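Local coordinates for protein phosphoglycolate phosphatase (Lactobacillus plantarum, PDB 2HDO) that probably hydrolyses 2-phosphoglycolate to glycolate and inorganic phosphate, as a member of the haloacid dehalogenase-like (HAD) hydrolases, at residues A[27-32]-A[68-73]; A[77-82]-A[109-114]. All blocks are in the same frame, centred on the assembly; numbering follows the deposited sequence. Where two conformers were deposited one is given.

Contact 1 of 2, residues A[27-32]-A[68-73]; sequences REVLAT and QAQYED
Helix-to-helix packing in the helical cap, with one hydrogen bond along its edge, joins 27-32, on helix 19-31 and just beyond, to 68-73 on helix 64-75. Val29 is the apolar centre. Its two methyls divide the work: CG2 rests against the backbone of the facing helix, 3.8 Å from Tyr71 CA, while CG1, anti to the backbone N (chi1 -178°), lies alongside the base of Gln70, 3.9 Å from its CB. Beyond CG the Gln70 chain runs extended and carries its amide to Thr32, where NE2 donates to OG1 over 3.1 Å in a fairly straight bond (161°), with the oxygen close to the amide plane. Thr32 OG1 in turn donates to Val29 O at 2.7 Å, a carbonyl that also accepts from Thr32 N. The other end of the amide, OE1, is hydrogen-bonded to the hydroxyl of Tyr33. A leucine in place of Gln70 would probably leave both the Thr32 and Tyr33 hydroxyls without their amide partner and the two segments less firmly tied along this edge. The chemistry thus implies a graded interface: methyl packing inside, and at the edge a hydroxyl that accepts from Gln70 and donates to the Val29 carbonyl.

Contact 2 of 2, residues A[77-82]-A[109-114]; sequences SHYDQI and RNELES. With PO4 (phosphate ion), chain C.
A single tyrosine makes the whole contact from its side: Tyr79, in the short 3-10 turn 79-81, reaches helix 109-116 with its ring and hydroxyl, and no hydrogen bond or salt bridge crosses between the segments. With CG anti to the carbonyl carbon (chi1 -59°), the Tyr79 ring is carried out toward the helix. One ring face receives the backbone of Ser114, whose C stands 3.9 Å above the plane and is displaced toward the rim. Ser114 CB comes closer still, 3.5 Å from Tyr79 CE2. Farther out, the phenol oxygen lies beside Glu111, with OH 3.6 Å from CG of that residue. The turn bearing the tyrosine is pinned from within: His78 ND1 donates to Gln81 OE1 at 2.7 Å, nearly along the C=O axis but tilted 23° from the imidazole plane. The other ring nitrogen, His78 NE2, donates to O1 of a phosphate ion at 2.6 Å, in the ring plane; this ion probably comes from the crystallisation liquor. With the turn following cap helix 64-75 and the helix following strand 100-104 of the parallel sheet, the arrangement is that of a cap-to-core junction in a HAD phosphatase with its cap inserted into a Rossmann-like domain.

Overall arrangement
The two contacts illustrate how packing chemistry follows place in the fold. Contact 1, partly buried, its centre about 19 Å from that of the chain, joins two helices of the cap; contact 2, a surface contact with its centre about 13 Å from that of the chain, brings the cap's return loop against a helix of the core domain. Contact 1 combines aliphatic packing with a hydrogen bond across the interface, whereas in contact 2 no hydrogen bond crosses between the segments; its polar groups pair within their own segment or with partners outside the two. Different elements are held, yet helix 64-75 leads directly into 77-82. The contacts meet where Glu28 OE1 approaches His78 NE2 at 4.3 Å.

Contact 1 of 2, residues A[27-32]-A[68-73]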
ATOM      1  N   ARG A  27      -1.751 -17.709  -6.443  1.00 11.98           N
ATOM      2  CA  ARG A  27      -1.715 -18.923  -7.286  1.00 11.56           C
ATOM      3  C   ARG A  27      -2.407 -20.046  -6.526  1.00 12.82           C
ATOM      4  O   ARG A  27      -3.157 -20.859  -7.103  1.00 17.67           O
ATOM      5  CB  ARG A  27      -0.276 -19.283  -7.668  1.00 12.62           C
ATOM      6  CG  ARG A  27      -0.196 -20.470  -8.616  1.00 14.16           C
ATOM      7  CD  ARG A  27       1.226 -20.690  -9.140  1.00 15.65           C
ATOM      8  NE  ARG A  27       1.625 -19.598 -10.035  1.00 21.66           N
ATOM      9  CZ  ARG A  27       2.686 -18.800  -9.868  1.00 19.99           C
ATOM     10  NH1 ARG A  27       3.539 -18.966  -8.871  1.00 18.49           N
ATOM     11  NH2 ARG A  27       2.915 -17.833 -10.745  1.00 22.20           N
ATOM     12  N   GLU A  28      -2.141 -20.113  -5.227  1.00 13.36           N
ATOM     13  CA  GLU A  28      -2.699 -21.153  -4.381  1.00 14.61           C
ATOM     14  C   GLU A  28      -4.231 -21.007  -4.264  1.00 13.89           C
ATOM     15  O   GLU A  28      -4.955 -21.964  -4.444  1.00 15.42           O
ATOM     16  CB  GLU A  28      -1.969 -21.124  -3.025  1.00 13.51           C
ATOM     17  CG  GLU A  28      -2.367 -22.215  -2.072  1.00 15.43           C
ATOM     18  CD  GLU A  28      -1.597 -22.128  -0.758  1.00 19.84           C
ATOM     19  OE1 GLU A  28      -0.483 -21.514  -0.764  1.00 24.40           O
ATOM     20  OE2 GLU A  28      -2.115 -22.611   0.283  1.00 20.13           O
ATOM     21  N   VAL A  29      -4.713 -19.797  -3.992  1.00 11.90           N
ATOM     22  CA  VAL A  29      -6.163 -19.533  -3.993  1.00 11.31           C
ATOM     23  C   VAL A  29      -6.794 -19.827  -5.342  1.00 14.27           C
ATOM     24  O   VAL A  29      -7.836 -20.476  -5.434  1.00 13.09           O
ATOM     25  CB  VAL A  29      -6.506 -18.094  -3.495  1.00 14.86           C
ATOM     26  CG1 VAL A  29      -8.019 -17.875  -3.467  1.00 16.74           C
ATOM     27  CG2 VAL A  29      -5.897 -17.889  -2.129  1.00 17.54           C
ATOM     28  N   LEU A  30      -6.174 -19.332  -6.406  1.00 11.63           N
ATOM     29  CA  LEU A  30      -6.748 -19.489  -7.732  1.00 14.67           C
ATOM     30  C   LEU A  30      -6.907 -20.930  -8.151  1.00 13.96           C
ATOM     31  O   LEU A  30      -7.828 -21.267  -8.879  1.00 13.55           O
ATOM     32  CB  LEU A  30      -5.924 -18.701  -8.772  1.00 12.92           C
ATOM     33  CG  LEU A  30      -6.252 -17.220  -8.719  1.00 12.69           C
ATOM     34  CD1 LEU A  30      -5.104 -16.421  -9.244  1.00 14.24           C
ATOM     35  CD2 LEU A  30      -7.486 -16.913  -9.510  1.00 13.67           C
ATOM     36  N   ALA A  31      -6.034 -21.807  -7.677  1.00 14.31           N
ATOM     37  CA  ALA A  31      -6.161 -23.228  -7.969  1.00 15.49           C
ATOM     38  C   ALA A  31      -7.524 -23.787  -7.510  1.00 15.27           C
ATOM     39  O   ALA A  31      -8.082 -24.650  -8.170  1.00 16.72           O
ATOM     40  CB  ALA A  31      -5.014 -23.981  -7.315  1.00 18.56           C
ATOM     41  N   THR A  32      -8.088 -23.255  -6.423  1.00 14.78           N
ATOM     42  CA  THR A  32      -9.398 -23.738  -5.914  1.00 13.91           C
ATOM     43  C   THR A  32     -10.607 -23.221  -6.743  1.00 13.31           C
ATOM     44  O   THR A  32     -11.759 -23.603  -6.489  1.00 14.23           O
ATOM     45  CB  THR A  32      -9.625 -23.354  -4.442  1.00 12.03           C
ATOM     46  OG1 THR A  32      -9.856 -21.957  -4.315  1.00 14.75           O
ATOM     47  CG2 THR A  32      -8.416 -23.740  -3.568  1.00 12.80           C
ATOM     48  N   GLN A  68     -11.499 -13.706  -0.940  1.00 15.19           N
ATOM     49  CA  GLN A  68     -10.701 -12.818  -0.099  0.50 14.97           C
ATOM     50  C   GLN A  68     -10.384 -13.444   1.261  1.00 14.92           C
ATOM     51  O   GLN A  68      -9.295 -13.233   1.786  1.00 17.91           O
ATOM     52  CB  GLN A  68     -11.354 -11.433   0.079  0.50 17.54           C
ATOM     53  CG  GLN A  68     -11.203 -10.522  -1.134  0.50 21.11           C
ATOM     54  CD  GLN A  68      -9.757 -10.214  -1.464  0.50 21.33           C
ATOM     55  OE1 GLN A  68      -9.277 -10.501  -2.567  0.50 23.48           O
ATOM     56  NE2 GLN A  68      -9.050  -9.642  -0.507  0.50 23.22           N
ATOM     57  N   ALA A  69     -11.309 -14.232   1.805  1.00 17.24           N
ATOM     58  CA  ALA A  69     -11.085 -14.947   3.057  1.00 14.71           C
ATOM     59  C   ALA A  69      -9.967 -15.987   2.897  1.00 15.71           C
ATOM     60  O   ALA A  69      -9.088 -16.108   3.733  1.00 17.17           O
ATOM     61  CB  ALA A  69     -12.379 -15.607   3.500  1.00 15.19           C
ATOM     62  N   GLN A  70     -10.018 -16.740   1.814  1.00 15.02           N
ATOM     63  CA  GLN A  70      -8.961 -17.690   1.514  1.00 13.24           C
ATOM     64  C   GLN A  70      -7.614 -16.998   1.409  1.00 14.37           C
ATOM     65  O   GLN A  70      -6.620 -17.469   1.967  1.00 15.56           O
ATOM     66  CB  GLN A  70      -9.249 -18.426   0.231  1.00 12.01           C
ATOM     67  CG  GLN A  70     -10.419 -19.332   0.350  1.00 13.68           C
ATOM     68  CD  GLN A  70     -10.802 -19.900  -0.968  1.00 13.97           C
ATOM     69  OE1 GLN A  70     -11.673 -19.356  -1.637  1.00 20.51           O
ATOM     70  NE2 GLN A  70     -10.074 -20.913  -1.416  1.00 10.81           N
ATOM     71  N   TYR A  71      -7.596 -15.868   0.713  1.00 13.80           N
ATOM     72  CA  TYR A  71      -6.380 -15.156   0.484  1.00 13.31           C
ATOM     73  C   TYR A  71      -5.804 -14.739   1.795  1.00 13.72           C
ATOM     74  O   TYR A  71      -4.604 -14.904   2.022  1.00 13.92           O
ATOM     75  CB  TYR A  71      -6.584 -13.916  -0.394  1.00 13.70           C
ATOM     76  CG  TYR A  71      -5.366 -13.036  -0.505  1.00 14.88           C
ATOM     77  CD1 TYR A  71      -4.412 -13.255  -1.489  1.00 18.13           C
ATOM     78  CD2 TYR A  71      -5.168 -11.980   0.366  1.00 17.52           C
ATOM     79  CE1 TYR A  71      -3.261 -12.457  -1.582  1.00 18.05           C
ATOM     80  CE2 TYR A  71      -4.017 -11.154   0.278  1.00 21.02           C
ATOM     81  CZ  TYR A  71      -3.081 -11.395  -0.720  1.00 21.11           C
ATOM     82  OH  TYR A  71      -1.958 -10.581  -0.846  1.00 21.81           O
ATOM     83  N   GLU A  72      -6.643 -14.173   2.670  1.00 15.14           N
ATOM     84  CA  GLU A  72      -6.114 -13.698   3.953  1.00 17.68           C
ATOM     85  C   GLU A  72      -5.589 -14.848   4.815  1.00 16.73           C
ATOM     86  O   GLU A  72      -4.569 -14.729   5.502  1.00 17.77           O
ATOM     87  CB  GLU A  72      -7.174 -12.892   4.692  1.00 17.08           C
ATOM     88  CG  GLU A  72      -7.660 -11.689   3.924  1.00 26.82           C
ATOM     89  N   ASP A  73      -6.292 -15.969   4.758  1.00 17.24           N
ATOM     90  CA  ASP A  73      -5.896 -17.154   5.521  1.00 17.57           C
ATOM     91  C   ASP A  73      -4.543 -17.707   5.111  1.00 16.14           C
ATOM     92  O   ASP A  73      -3.712 -18.005   5.965  1.00 20.96           O
ATOM     93  CB  ASP A  73      -6.969 -18.225   5.382  1.00 21.29           C
ATOM     94  CG  ASP A  73      -8.311 -17.800   6.005  1.00 31.56           C
ATOM     95  OD1 ASP A  73      -8.346 -16.773   6.734  1.00 41.97           O
ATOM     96  OD2 ASP A  73      -9.326 -18.499   5.764  1.00 43.14           O
TER

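Contact 2 of 2, residues A[77-82]-A[109-114]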
ATOM      1  N   SER A  77       0.363 -17.167   6.563  1.00 16.52           N
ATOM      2  CA  SER A  77       1.530 -18.068   6.626  1.00 14.73           C
ATOM      3  C   SER A  77       2.766 -17.654   5.833  1.00 17.80           C
ATOM      4  O   SER A  77       3.738 -18.412   5.788  1.00 17.71           O
ATOM      5  CB  SER A  77       1.112 -19.447   6.158  1.00 19.39           C
ATOM      6  OG  SER A  77       0.331 -20.004   7.176  1.00 20.89           O
ATOM      7  N   HIS A  78       2.734 -16.485   5.206  1.00 13.30           N
ATOM      8  CA  HIS A  78       3.783 -16.076   4.255  1.00 13.84           C
ATOM      9  C   HIS A  78       4.488 -14.777   4.586  1.00 15.64           C
ATOM     10  O   HIS A  78       5.240 -14.271   3.774  1.00 16.70           O
ATOM     11  CB  HIS A  78       3.216 -16.040   2.835  1.00 14.01           C
ATOM     12  CG  HIS A  78       2.959 -17.407   2.291  1.00 12.40           C
ATOM     13  ND1 HIS A  78       3.912 -18.120   1.594  1.00 26.84           N
ATOM     14  CD2 HIS A  78       1.889 -18.226   2.417  1.00 15.95           C
ATOM     15  CE1 HIS A  78       3.420 -19.308   1.279  1.00 25.23           C
ATOM     16  NE2 HIS A  78       2.196 -19.401   1.774  1.00 17.45           N
ATOM     17  N   TYR A  79       4.282 -14.232   5.770  1.00 16.20           N
ATOM     18  CA  TYR A  79       4.957 -12.992   6.119  1.00 17.29           C
ATOM     19  C   TYR A  79       6.473 -13.108   6.081  1.00 20.17           C
ATOM     20  O   TYR A  79       7.161 -12.108   5.788  1.00 21.86           O
ATOM     21  CB  TYR A  79       4.505 -12.512   7.483  1.00 19.90           C
ATOM     22  CG  TYR A  79       3.024 -12.263   7.568  1.00 18.64           C
ATOM     23  CD1 TYR A  79       2.388 -11.473   6.636  1.00 16.20           C
ATOM     24  CD2 TYR A  79       2.267 -12.804   8.589  1.00 24.16           C
ATOM     25  CE1 TYR A  79       1.048 -11.229   6.704  1.00 18.30           C
ATOM     26  CE2 TYR A  79       0.928 -12.556   8.667  1.00 21.90           C
ATOM     27  CZ  TYR A  79       0.328 -11.770   7.721  1.00 19.47           C
ATOM     28  OH  TYR A  79      -1.001 -11.530   7.798  1.00 24.33           O
ATOM     29  N   ASP A  80       7.019 -14.291   6.347  1.00 21.15           N
ATOM     30  CA  ASP A  80       8.484 -14.473   6.271  1.00 21.86           C
ATOM     31  C   ASP A  80       9.041 -14.440   4.832  1.00 24.36           C
ATOM     32  O   ASP A  80      10.265 -14.401   4.640  1.00 29.35           O
ATOM     33  CB  ASP A  80       8.926 -15.764   6.986  1.00 23.43           C
ATOM     34  N   GLN A  81       8.162 -14.503   3.837  1.00 20.74           N
ATOM     35  CA  GLN A  81       8.510 -14.365   2.428  1.00 22.30           C
ATOM     36  C   GLN A  81       8.476 -12.890   2.021  1.00 18.79           C
ATOM     37  O   GLN A  81       8.687 -12.574   0.854  1.00 19.32           O
ATOM     38  CB  GLN A  81       7.502 -15.185   1.602  1.00 23.09           C
ATOM     39  CG  GLN A  81       7.676 -15.323   0.052  1.00 28.53           C
ATOM     40  CD  GLN A  81       6.635 -16.338  -0.595  1.00 28.80           C
ATOM     41  OE1 GLN A  81       5.761 -16.887   0.093  1.00 37.45           O
ATOM     42  NE2 GLN A  81       6.757 -16.566  -1.909  1.00 28.93           N
ATOM     43  N   ILE A  82       8.163 -11.997   2.958  1.00 16.73           N
ATOM     44  CA  ILE A  82       8.057 -10.563   2.675  1.00 13.51           C
ATOM     45  C   ILE A  82       9.120  -9.845   3.458  1.00 14.28           C
ATOM     46  O   ILE A  82       9.208  -9.971   4.661  1.00 17.55           O
ATOM     47  CB  ILE A  82       6.686 -10.041   3.051  1.00 13.22           C
ATOM     48  CG1 ILE A  82       5.618 -10.754   2.213  1.00 18.49           C
ATOM     49  CG2 ILE A  82       6.616  -8.572   2.817  1.00 14.44           C
ATOM     50  CD1 ILE A  82       4.199 -10.458   2.620  1.00 20.93           C
ATOM     51  N   ARG A 109      -7.115  -5.095   9.046  1.00 15.86           N
ATOM     52  CA  ARG A 109      -6.391  -4.821  10.270  1.00 15.23           C
ATOM     53  C   ARG A 109      -5.629  -6.058  10.778  1.00 16.58           C
ATOM     54  O   ARG A 109      -4.481  -5.959  11.202  1.00 15.93           O
ATOM     55  CB  ARG A 109      -7.369  -4.307  11.333  1.00 15.30           C
ATOM     56  CG  ARG A 109      -6.801  -4.206  12.732  1.00 18.65           C
ATOM     57  CD  ARG A 109      -5.638  -3.233  12.805  1.00 17.87           C
ATOM     58  NE  ARG A 109      -6.034  -1.857  12.460  1.00 20.94           N
ATOM     59  CZ  ARG A 109      -5.166  -0.870  12.342  1.00 19.42           C
ATOM     60  NH1 ARG A 109      -3.884  -1.112  12.552  1.00 19.47           N
ATOM     61  NH2 ARG A 109      -5.577   0.342  11.979  1.00 18.00           N
ATOM     62  N   ASN A 110      -6.285  -7.210  10.758  1.00 16.76           N
ATOM     63  CA  ASN A 110      -5.659  -8.425  11.233  1.00 18.49           C
ATOM     64  C   ASN A 110      -4.375  -8.708  10.468  1.00 14.87           C
ATOM     65  O   ASN A 110      -3.389  -9.057  11.072  1.00 17.54           O
ATOM     66  CB  ASN A 110      -6.636  -9.633  11.226  1.00 19.28           C
ATOM     67  CG  ASN A 110      -7.679  -9.583  12.396  1.00 21.64           C
ATOM     68  OD1 ASN A 110      -7.540  -8.818  13.338  1.00 22.74           O
ATOM     69  ND2 ASN A 110      -8.718 -10.416  12.309  1.00 24.80           N
ATOM     70  N   GLU A 111      -4.395  -8.545   9.154  1.00 16.82           N
ATOM     71  CA  GLU A 111      -3.231  -8.746   8.325  1.00 17.41           C
ATOM     72  C   GLU A 111      -2.165  -7.711   8.589  1.00 16.86           C
ATOM     73  O   GLU A 111      -0.959  -8.021   8.609  1.00 17.70           O
ATOM     74  CB  GLU A 111      -3.600  -8.743   6.835  1.00 18.56           C
ATOM     75  CG  GLU A 111      -2.414  -8.787   5.890  1.00 22.61           C
ATOM     76  CD  GLU A 111      -2.783  -8.709   4.396  1.00 24.35           C
ATOM     77  OE1 GLU A 111      -3.997  -8.560   4.060  1.00 38.24           O
ATOM     78  OE2 GLU A 111      -1.828  -8.820   3.580  1.00 34.73           O
ATOM     79  N   LEU A 112      -2.586  -6.456   8.769  1.00 17.14           N
ATOM     80  CA  LEU A 112      -1.646  -5.397   9.049  1.00 19.64           C
ATOM     81  C   LEU A 112      -0.910  -5.677  10.351  1.00 19.54           C
ATOM     82  O   LEU A 112       0.309  -5.592  10.430  1.00 18.86           O
ATOM     83  CB  LEU A 112      -2.384  -4.053   9.098  1.00 16.87           C
ATOM     84  CG  LEU A 112      -1.646  -2.748   9.439  1.00 23.99           C
ATOM     85  CD1 LEU A 112      -0.488  -2.526   8.524  1.00 27.56           C
ATOM     86  CD2 LEU A 112      -2.601  -1.564   9.344  1.00 23.16           C
ATOM     87  N   GLU A 113      -1.654  -6.049  11.375  1.00 18.23           N
ATOM     88  CA  GLU A 113      -1.068  -6.357  12.663  1.00 17.86           C
ATOM     89  C   GLU A 113      -0.114  -7.550  12.637  1.00 18.86           C
ATOM     90  O   GLU A 113       1.029  -7.446  13.078  1.00 19.85           O
ATOM     91  CB  GLU A 113      -2.173  -6.610  13.670  1.00 21.06           C
ATOM     92  CG  GLU A 113      -2.963  -5.372  13.997  1.00 24.49           C
ATOM     93  CD  GLU A 113      -2.102  -4.234  14.529  1.00 33.68           C
ATOM     94  OE1 GLU A 113      -1.152  -4.503  15.308  1.00 32.14           O
ATOM     95  OE2 GLU A 113      -2.389  -3.065  14.167  1.00 31.19           O
ATOM     96  N   SER A 114      -0.586  -8.681  12.130  0.50 19.09           N
ATOM     97  CA  SER A 114       0.250  -9.865  12.046  0.50 17.75           C
ATOM     98  C   SER A 114       1.511  -9.611  11.207  0.50 16.74           C
ATOM     99  O   SER A 114       2.604  -9.978  11.621  0.50 17.12           O
ATOM    100  CB  SER A 114      -0.552 -11.039  11.492  0.50 19.65           C
ATOM    101  OG  SER A 114      -1.594 -11.377  12.389  0.50 25.50           O
TER
HETATM  102  P   PO4 C 210       0.535 -22.447   2.558  1.00 21.56           P
HETATM  103  O1  PO4 C 210       0.913 -21.645   1.325  1.00 19.43           O
HETATM  104  O2  PO4 C 210      -0.994 -22.663   2.679  1.00 17.71           O
HETATM  105  O3  PO4 C 210       1.004 -21.743   3.825  1.00 27.07           O
HETATM  106  O4  PO4 C 210       1.259 -23.769   2.447  1.00 21.16           O